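Local coordinates for protein pacifastin-related serine protease inhibitor (Locusta migratoria, PDB 2VU8) that probably inhibits serine endopeptidases as one small disulfide-rich pacifastin domain of a longer secreted protein, at residues D11-T16 / G24-A29. Residues are numbered along the deposited sequence; the frame is centred on the assembly and turned at random.
Sequences DCNTCT and GCTRKA
Cys15 and Cys25 face each other as an antiparallel non-hydrogen-bonded pair; both sulfurs lie beside their own backbone N, chi1 -61° at Cys15 and -59° at Cys25, on the same face of the sheet, and join SG to SG with a disulfide torsion of 106°. Backbone bonds flank this bridge. Thr16 and Gly24 form the neighbouring hydrogen-bonded pair, Thr16 N reaching Gly24 O at 2.8 Å and Gly24 N reaching Thr16 O at 2.9 Å, while Thr26 N donates to Thr14 O at 3.3 Å. Where the strands end, at Asn13 and Thr26, polar side chains take over. The amide end of Asn13 lies between Thr26 OG1 and the Lys28 backbone, its CG 3.1 Å from Thr26 O. Replacing Asn13 by an alanine removes the amide and would probably leave Thr26 OG1 and the Lys28 backbone without their polar neighbour. Lys28 NZ gives Cys12 O a weak bond (3.1 Å); a water links NZ, Thr26 OG1 and Thr14 N, but the strongest polar partner of NZ is an aromatic side chain of another protein's chain, hydrogen-bonded to it. Arg27 NH2 hydrogen-bonds to that chain's backbone. Disulfide, ladder and amide together probably steady the predicted Arg27-Lys28 reactive bond, consistent with a rigid, substrate-like inhibitor loop.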
loop_
_atom_site.group_PDB
_atom_site.type_symbol
_atom_site.label_atom_id
_atom_site.label_comp_id
_atom_site.label_asym_id
_atom_site.label_seq_id
_atom_site.Cartn_x
_atom_site.Cartn_y
_atom_site.Cartn_z
ATOM N N ASP B 11 5.173 -9.541 14.477
ATOM C CA ASP B 11 5.202 -8.209 15.066
ATOM C C ASP B 11 3.811 -7.569 14.988
ATOM O O ASP B 11 2.881 -8.110 15.570
ATOM C CB ASP B 11 6.322 -7.373 14.441
ATOM C CG ASP B 11 7.675 -8.057 14.546
ATOM O OD1 ASP B 11 8.377 -8.187 13.514
ATOM O OD2 ASP B 11 8.106 -8.517 15.620
ATOM N N CYS B 12 3.652 -6.455 14.272
ATOM C CA CYS B 12 2.351 -5.771 14.162
ATOM C C CYS B 12 1.485 -6.172 12.953
ATOM O O CYS B 12 0.349 -5.690 12.816
ATOM C CB CYS B 12 2.558 -4.254 14.133
ATOM S SG CYS B 12 3.190 -3.613 12.579
ATOM N N ASN B 13 2.021 -7.019 12.074
ATOM C CA ASN B 13 1.293 -7.472 10.890
ATOM C C ASN B 13 0.578 -8.793 11.104
ATOM O O ASN B 13 1.163 -9.744 11.617
ATOM C CB ASN B 13 2.240 -7.629 9.705
ATOM C CG ASN B 13 2.764 -6.312 9.207
ATOM O OD1 ASN B 13 3.966 -6.066 9.235
ATOM N ND2 ASN B 13 1.860 -5.454 8.734
ATOM N N THR B 14 -0.678 -8.851 10.679
ATOM C CA THR B 14 -1.458 -10.080 10.707
ATOM C C THR B 14 -1.089 -10.915 9.488
ATOM O O THR B 14 -0.971 -10.402 8.381
ATOM C CB THR B 14 -2.999 -9.785 10.738
ATOM O OG1 THR B 14 -3.412 -9.333 12.040
ATOM C CG2 THR B 14 -3.816 -11.066 10.552
ATOM N N CYS B 15 -0.896 -12.209 9.714
ATOM C CA CYS B 15 -0.634 -13.157 8.649
ATOM C C CYS B 15 -1.773 -14.161 8.585
ATOM O O CYS B 15 -2.272 -14.598 9.618
ATOM C CB CYS B 15 0.660 -13.907 8.902
ATOM S SG CYS B 15 2.123 -12.862 8.983
ATOM N N THR B 16 -2.145 -14.534 7.368
ATOM C CA THR B 16 -3.158 -15.547 7.128
ATOM C C THR B 16 -2.568 -16.716 6.330
ATOM O O THR B 16 -1.867 -16.504 5.357
ATOM C CB THR B 16 -4.313 -14.919 6.333
ATOM O OG1 THR B 16 -4.891 -13.835 7.089
ATOM C CG2 THR B 16 -5.419 -15.920 6.124
ATOM N N GLY B 24 0.330 -15.275 3.972
ATOM C CA GLY B 24 0.159 -13.931 3.454
ATOM C C GLY B 24 0.108 -12.925 4.593
ATOM O O GLY B 24 -0.762 -13.002 5.461
ATOM N N CYS B 25 1.021 -11.964 4.580
ATOM C CA CYS B 25 1.136 -11.002 5.662
ATOM C C CYS B 25 1.021 -9.579 5.143
ATOM O O CYS B 25 1.485 -9.278 4.042
ATOM C CB CYS B 25 2.482 -11.166 6.353
ATOM S SG CYS B 25 2.826 -12.784 7.078
ATOM N N THR B 26 0.411 -8.709 5.946
ATOM C CA THR B 26 0.340 -7.285 5.639
ATOM C C THR B 26 1.729 -6.646 5.737
ATOM O O THR B 26 2.664 -7.261 6.233
ATOM C CB THR B 26 -0.676 -6.555 6.546
ATOM O OG1 THR B 26 -0.378 -6.795 7.933
ATOM C CG2 THR B 26 -2.065 -7.114 6.331
ATOM N N ARG B 27 1.834 -5.414 5.246
ATOM C CA ARG B 27 3.129 -4.774 4.968
ATOM C C ARG B 27 3.298 -3.445 5.703
ATOM O O ARG B 27 3.864 -2.484 5.163
ATOM C CB ARG B 27 3.304 -4.601 3.446
ATOM C CG ARG B 27 3.366 -5.922 2.734
ATOM C CD ARG B 27 3.563 -5.901 1.251
ATOM N NE ARG B 27 4.185 -7.155 0.832
ATOM C CZ ARG B 27 4.344 -7.563 -0.422
ATOM N NH1 ARG B 27 3.944 -6.829 -1.454
ATOM N NH2 ARG B 27 4.937 -8.718 -0.639
ATOM N N LYS B 28 2.823 -3.397 6.949
ATOM C CA LYS B 28 3.126 -2.279 7.843
ATOM C C LYS B 28 4.582 -2.353 8.318
ATOM O O LYS B 28 5.164 -3.444 8.403
ATOM C CB LYS B 28 2.220 -2.292 9.080
ATOM C CG LYS B 28 0.726 -2.127 8.810
ATOM C CD LYS B 28 -0.074 -2.249 10.085
ATOM C CE LYS B 28 -0.284 -3.705 10.515
ATOM N NZ LYS B 28 -1.617 -3.967 11.160
ATOM N N ALA B 29 5.154 -1.187 8.617
ATOM C CA ALA B 29 6.413 -1.080 9.342
ATOM C C ALA B 29 6.086 -1.054 10.826
ATOM O O ALA B 29 5.416 -0.150 11.320
ATOM C CB ALA B 29 7.182 0.181 8.960
HETATM O O HOH W 1 -2.709 -6.527 9.781
HETATM O O HOH W 2 -2.825 -11.398 5.952
#